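PDB 6FWY: B-type Cna protein from Enterococcus faecium, which is of unknown function but, as a surface protein carrying a thioester domain, probably helps the bacterium attach covalently to host surface molecules through an internal thioester bond. Local coordinates for residues Gly23-Asn28 / Ala102-Gln107; Pro33-Ile38 / Asp54-Ser59. One frame throughout, in Å; residues are numbered along the deposited sequence.

Contact 1 of 2, residues Gly23-Asn28 / Ala102-Gln107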
loop_
_atom_site.group_PDB
_atom_site.type_symbol
_atom_site.label_atom_id
_atom_site.label_comp_id
_atom_site.label_asym_id
_atom_site.label_seq_id
_atom_site.Cartn_x
_atom_site.Cartn_y
_atom_site.Cartn_z
ATOM N N GLY A 23 -25.877 6.514 12.093
ATOM C CA GLY A 23 -25.403 7.453 11.082
ATOM C C GLY A 23 -25.654 8.872 11.492
ATOM O O GLY A 23 -26.589 9.148 12.241
ATOM N N TYR A 24 -24.799 9.772 11.016
ATOM C CA TYR A 24 -24.901 11.215 11.272
ATOM C C TYR A 24 -25.471 12.007 10.086
ATOM O O TYR A 24 -25.603 13.223 10.165
ATOM C CB TYR A 24 -23.507 11.749 11.586
ATOM C CG TYR A 24 -22.966 11.189 12.858
ATOM C CD1 TYR A 24 -22.271 9.990 12.859
ATOM C CD2 TYR A 24 -23.164 11.849 14.067
ATOM C CE1 TYR A 24 -21.792 9.454 14.042
ATOM C CE2 TYR A 24 -22.662 11.333 15.244
ATOM C CZ TYR A 24 -21.967 10.145 15.215
ATOM O OH TYR A 24 -21.498 9.644 16.393
ATOM N N ILE A 25 -25.770 11.291 9.007
ATOM C CA ILE A 25 -26.284 11.825 7.762
ATOM C C ILE A 25 -27.338 10.864 7.238
ATOM O O ILE A 25 -27.493 9.765 7.742
ATOM C CB ILE A 25 -25.160 12.034 6.694
ATOM C CG1 ILE A 25 -24.485 10.726 6.275
ATOM C CG2 ILE A 25 -24.102 13.017 7.203
ATOM C CD1 ILE A 25 -25.119 9.975 5.127
ATOM N N ARG A 26 -28.050 11.301 6.208
ATOM C CA ARG A 26 -28.964 10.450 5.452
ATOM C C ARG A 26 -28.639 10.672 3.985
ATOM O O ARG A 26 -27.850 11.555 3.658
ATOM C CB ARG A 26 -30.424 10.795 5.780
ATOM C CG ARG A 26 -30.777 10.519 7.229
ATOM C CD ARG A 26 -32.091 11.102 7.659
ATOM N NE ARG A 26 -32.030 12.556 7.786
ATOM C CZ ARG A 26 -33.102 13.354 7.897
ATOM N NH1 ARG A 26 -34.316 12.848 7.924
ATOM N NH2 ARG A 26 -32.938 14.665 8.005
ATOM N N VAL A 27 -29.236 9.865 3.111
ATOM C CA VAL A 27 -29.009 9.981 1.682
ATOM C C VAL A 27 -30.329 9.881 0.927
ATOM O O VAL A 27 -31.088 8.903 1.121
ATOM C CB VAL A 27 -28.060 8.902 1.134
ATOM C CG1 VAL A 27 -27.803 9.099 -0.351
ATOM C CG2 VAL A 27 -26.736 8.882 1.900
ATOM N N ASN A 28 -30.571 10.877 0.064
ATOM C CA ASN A 28 -31.601 10.792 -0.954
ATOM C C ASN A 28 -31.182 9.779 -2.009
ATOM O O ASN A 28 -30.373 10.048 -2.885
ATOM C CB ASN A 28 -31.873 12.162 -1.617
ATOM C CG ASN A 28 -32.447 13.176 -0.643
ATOM O OD1 ASN A 28 -33.235 12.835 0.233
ATOM N ND2 ASN A 28 -32.034 14.421 -0.787
ATOM N N ALA A 102 -15.152 10.082 13.582
ATOM C CA ALA A 102 -14.002 9.964 12.666
ATOM C C ALA A 102 -14.121 8.711 11.798
ATOM O O ALA A 102 -13.969 8.773 10.584
ATOM C CB ALA A 102 -12.685 9.978 13.437
ATOM N N TRP A 103 -14.415 7.582 12.427
ATOM C CA TRP A 103 -14.652 6.343 11.696
ATOM C C TRP A 103 -15.803 6.470 10.682
ATOM O O TRP A 103 -15.652 6.066 9.527
ATOM C CB TRP A 103 -14.929 5.187 12.656
ATOM C CG TRP A 103 -15.646 4.037 12.000
ATOM C CD1 TRP A 103 -15.158 3.182 11.058
ATOM C CD2 TRP A 103 -16.992 3.649 12.232
ATOM N NE1 TRP A 103 -16.121 2.280 10.691
ATOM C CE2 TRP A 103 -17.261 2.543 11.395
ATOM C CE3 TRP A 103 -18.013 4.146 13.054
ATOM C CZ2 TRP A 103 -18.507 1.903 11.367
ATOM C CZ3 TRP A 103 -19.251 3.518 13.028
ATOM C CH2 TRP A 103 -19.486 2.402 12.193
ATOM N N TYR A 104 -16.939 7.027 11.102
ATOM C CA TYR A 104 -18.097 7.143 10.203
ATOM C C TYR A 104 -17.810 8.057 9.019
ATOM O O TYR A 104 -18.214 7.766 7.880
ATOM C CB TYR A 104 -19.342 7.619 10.958
ATOM C CG TYR A 104 -20.599 7.559 10.129
ATOM C CD1 TYR A 104 -21.319 6.373 10.001
ATOM C CD2 TYR A 104 -21.072 8.687 9.480
ATOM C CE1 TYR A 104 -22.483 6.314 9.235
ATOM C CE2 TYR A 104 -22.236 8.640 8.720
ATOM C CZ TYR A 104 -22.929 7.452 8.605
ATOM O OH TYR A 104 -24.074 7.406 7.867
ATOM N N ALA A 105 -17.138 9.175 9.287
ATOM C CA ALA A 105 -16.664 10.086 8.231
ATOM C C ALA A 105 -15.854 9.344 7.194
ATOM O O ALA A 105 -16.028 9.567 6.007
ATOM C CB ALA A 105 -15.818 11.210 8.819
ATOM N N THR A 106 -14.993 8.444 7.647
ATOM C CA THR A 106 -14.178 7.660 6.739
ATOM C C THR A 106 -15.055 6.661 5.960
ATOM O O THR A 106 -14.879 6.503 4.760
ATOM C CB THR A 106 -12.999 6.962 7.474
ATOM O OG1 THR A 106 -12.355 7.887 8.355
ATOM C CG2 THR A 106 -11.984 6.468 6.503
ATOM N N GLN A 107 -15.995 6.013 6.634
ATOM C CA GLN A 107 -16.932 5.091 5.970
ATOM C C GLN A 107 -17.788 5.823 4.917
ATOM O O GLN A 107 -18.132 5.256 3.881
ATOM C CB GLN A 107 -17.819 4.384 7.013
ATOM C CG GLN A 107 -18.929 3.480 6.467
ATOM C CD GLN A 107 -18.390 2.374 5.577
ATOM O OE1 GLN A 107 -17.814 1.414 6.059
ATOM N NE2 GLN A 107 -18.579 2.512 4.274
#
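Tyr24 and Tyr104 meet in an offset edge-to-face pair: the CD1 edge of Tyr24 is directed at the face of Tyr104, with ring centroids 5.7 Å apart and planes at 63°. The nearest carbons, Tyr24 CD1 and Tyr104 CD2, are 3.8 Å apart. Tyr104 reaches the loop because its ring is swung anti to the backbone N (chi1 -171°), which carries it out from helix 99-113.

The hydroxyl end of that ring also meets Ile25 and the backbone of Gly23. Ile25 CG1 lies in the ring plane at its edge, 3.9 Å from Tyr104 CE2. Gly23 CA approaches to 3.5 Å from Tyr104 OH; a CB here would run into the hydroxyl and, at phi 101°, into the preceding carbonyl oxygen, so glycine suits the place.

No hydrogen bond joins the two segments; the Tyr104 hydroxyl donates to Met37 O on strand 32-44. On the same helix Gln107 OE1 accepts from Cys52 N, a Cys-Gln pairing consistent with the thioester site of this family. The contact is held by buried aromatic and aliphatic surface, while the one polar side-chain atom of Tyr104 is satisfied by a neighbouring strand, which should restrain the direction of the ring.

Contact 2 of 2, residues Pro33-Ile38 / Asp54-Ser59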
loop_
_atom_site.group_PDB
_atom_site.type_symbol
_atom_site.label_atom_id
_atom_site.label_comp_id
_atom_site.label_asym_id
_atom_site.label_seq_id
_atom_site.Cartn_x
_atom_site.Cartn_y
_atom_site.Cartn_z
ATOM N N PRO A 33 -36.170 8.971 -0.340
ATOM C CA PRO A 33 -35.638 10.183 0.255
ATOM C C PRO A 33 -35.212 9.978 1.712
ATOM O O PRO A 33 -35.857 9.225 2.431
ATOM C CB PRO A 33 -36.802 11.199 0.150
ATOM C CG PRO A 33 -37.825 10.555 -0.714
ATOM C CD PRO A 33 -37.608 9.084 -0.621
ATOM N N ASN A 34 -34.142 10.661 2.118
ATOM C CA ASN A 34 -33.696 10.695 3.516
ATOM C C ASN A 34 -33.434 9.289 4.115
ATOM O O ASN A 34 -33.673 9.040 5.293
ATOM C CB ASN A 34 -34.693 11.484 4.395
ATOM C CG ASN A 34 -34.732 12.967 4.052
ATOM O OD1 ASN A 34 -33.716 13.576 3.791
ATOM N ND2 ASN A 34 -35.940 13.542 4.018
ATOM N N GLU A 35 -32.934 8.374 3.287
ATOM C CA GLU A 35 -32.649 7.006 3.708
ATOM C C GLU A 35 -31.457 7.010 4.700
ATOM O O GLU A 35 -30.457 7.693 4.473
ATOM C CB GLU A 35 -32.315 6.149 2.496
ATOM C CG GLU A 35 -32.074 4.694 2.817
ATOM C CD GLU A 35 -31.791 3.833 1.598
ATOM O OE1 GLU A 35 -32.538 3.926 0.586
ATOM O OE2 GLU A 35 -30.850 3.001 1.669
ATOM N N TRP A 36 -31.601 6.270 5.801
ATOM C CA TRP A 36 -30.542 6.176 6.817
ATOM C C TRP A 36 -29.394 5.318 6.287
ATOM O O TRP A 36 -29.606 4.383 5.501
ATOM C CB TRP A 36 -31.042 5.588 8.139
ATOM C CG TRP A 36 -31.952 6.474 8.938
ATOM C CD1 TRP A 36 -32.740 7.516 8.470
ATOM C CD2 TRP A 36 -32.250 6.352 10.328
ATOM N NE1 TRP A 36 -33.476 8.048 9.495
ATOM C CE2 TRP A 36 -33.196 7.361 10.647
ATOM C CE3 TRP A 36 -31.801 5.500 11.346
ATOM C CZ2 TRP A 36 -33.692 7.537 11.950
ATOM C CZ3 TRP A 36 -32.297 5.683 12.642
ATOM C CH2 TRP A 36 -33.240 6.701 12.927
ATOM N N MET A 37 -28.188 5.683 6.716
ATOM C CA MET A 37 -26.985 4.952 6.361
ATOM C C MET A 37 -26.278 4.489 7.637
ATOM O O MET A 37 -25.314 5.101 8.094
ATOM C CB MET A 37 -26.090 5.822 5.494
ATOM C CG MET A 37 -26.660 6.102 4.109
ATOM S SD MET A 37 -26.794 4.613 3.118
ATOM C CE MET A 37 -27.826 5.117 1.788
ATOM N N ILE A 38 -26.799 3.399 8.190
ATOM C CA ILE A 38 -26.308 2.824 9.429
ATOM C C ILE A 38 -25.037 2.013 9.086
ATOM O O ILE A 38 -24.805 1.660 7.914
ATOM C CB ILE A 38 -27.348 1.928 10.150
ATOM C CG1 ILE A 38 -27.483 0.549 9.459
ATOM C CG2 ILE A 38 -28.700 2.630 10.266
ATOM C CD1 ILE A 38 -28.544 -0.362 10.022
ATOM N N ASP A 54 -20.538 -1.348 0.023
ATOM C CA ASP A 54 -21.937 -1.453 -0.408
ATOM C C ASP A 54 -22.869 -1.012 0.722
ATOM O O ASP A 54 -23.059 -1.752 1.691
ATOM C CB ASP A 54 -22.294 -2.906 -0.767
ATOM C CG ASP A 54 -21.481 -3.455 -1.951
ATOM O OD1 ASP A 54 -21.549 -2.869 -3.055
ATOM O OD2 ASP A 54 -20.798 -4.492 -1.810
ATOM N N SER A 55 -23.510 0.145 0.580
ATOM C CA SER A 55 -24.354 0.700 1.653
ATOM C C SER A 55 -25.629 -0.079 1.973
ATOM O O SER A 55 -26.202 0.117 3.036
ATOM C CB SER A 55 -24.730 2.148 1.336
ATOM O OG SER A 55 -25.484 2.198 0.160
ATOM N N GLU A 56 -26.079 -0.946 1.073
ATOM C CA GLU A 56 -27.359 -1.647 1.234
ATOM C C GLU A 56 -27.242 -3.104 1.634
ATOM O O GLU A 56 -28.239 -3.817 1.653
ATOM C CB GLU A 56 -28.185 -1.560 -0.077
ATOM C CG GLU A 56 -28.235 -0.197 -0.765
ATOM C CD GLU A 56 -28.766 0.933 0.123
ATOM O OE1 GLU A 56 -29.993 0.933 0.389
ATOM O OE2 GLU A 56 -27.978 1.848 0.490
ATOM N N LEU A 57 -26.036 -3.563 1.939
ATOM C CA LEU A 57 -25.801 -4.960 2.347
ATOM C C LEU A 57 -25.255 -4.982 3.779
ATOM O O LEU A 57 -24.592 -4.034 4.205
ATOM C CB LEU A 57 -24.825 -5.647 1.387
ATOM C CG LEU A 57 -25.328 -5.896 -0.053
ATOM C CD1 LEU A 57 -24.256 -6.549 -0.914
ATOM C CD2 LEU A 57 -26.621 -6.723 -0.133
ATOM N N PRO A 58 -25.538 -6.065 4.534
ATOM C CA PRO A 58 -25.029 -6.173 5.903
ATOM C C PRO A 58 -23.499 -6.371 6.004
ATOM O O PRO A 58 -22.854 -6.789 5.048
ATOM C CB PRO A 58 -25.759 -7.412 6.430
ATOM C CG PRO A 58 -25.988 -8.225 5.218
ATOM C CD PRO A 58 -26.344 -7.239 4.174
ATOM N N SER A 59 -22.956 -6.063 7.179
ATOM C CA SER A 59 -21.525 -6.222 7.486
ATOM C C SER A 59 -21.020 -7.649 7.248
ATOM O O SER A 59 -21.753 -8.590 7.487
ATOM C CB SER A 59 -21.240 -5.800 8.939
ATOM O OG SER A 59 -21.661 -6.776 9.947
HETATM O O HOH W 1 -26.024 1.392 5.399
#
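The side chains of Glu35 and Glu56 come from opposite directions, bringing Glu35 OE2 to 2.6 Å from Glu56 OE1; the carboxylate planes are 57° apart. Two acids at this spacing probably hold a proton between them, which would relieve the repulsion, and the pairing would be expected to raise the pKa of the group concerned. Glu35 arrives on an extended chain. Glu56 is bent at chi2 (-57°), which curls its carboxylate back over its own turn to meet Ser55.

There Ser55 OG donates to the anti lone pair of Glu56 OE2, the one away from the other carboxylate oxygen, at a short 2.5 Å. A serine suits this place: its hydroxyl is close enough to hold the neighbouring acid, while its CB meets Met37. The turn is type I, from Asp54 to Leu57, closed by a weak bond from Leu57 N to Asp54 O. It belongs to the loop that follows strand 49-52 and leads to helix 62-65 in the thioester domain; strand 49-52 itself pairs antiparallel with strand 32-44.

Van der Waals packing comes from Met37, whose flexible thioether bends toward the turn and puts SD 3.7 Å from Ser55 CB. Beyond the sulfur, the methyl CE of Met37 lies beside a carboxylate oxygen, 3.5 Å from Glu56 OE2. Val27 and Trp111 also touch this methionine.

A water bridges the two backbones, donating to Ile38 O at 2.8 Å and to Ser55 O at 2.7 Å.

The centres of the two contacts lie about 10 Å apart, on the same side of the chain's centre. Along the sequence contact 2 is nested inside the loop closed by contact 1, in the order 23-28, 33-38, 54-59, 102-107. Strands 26-29 and 32-44 are antiparallel neighbours in one sheet, joined between the contacts by the backbone bond of Val27 N to Glu35 O. Residue Met37 serves both: its side chain packs in contact 2, and its carbonyl oxygen receives the hydroxyl of Tyr104 from contact 1. Strand 32-44 therefore touches both helix 99-113 and the loop after strand 49-52, regions close to the probable thioester site.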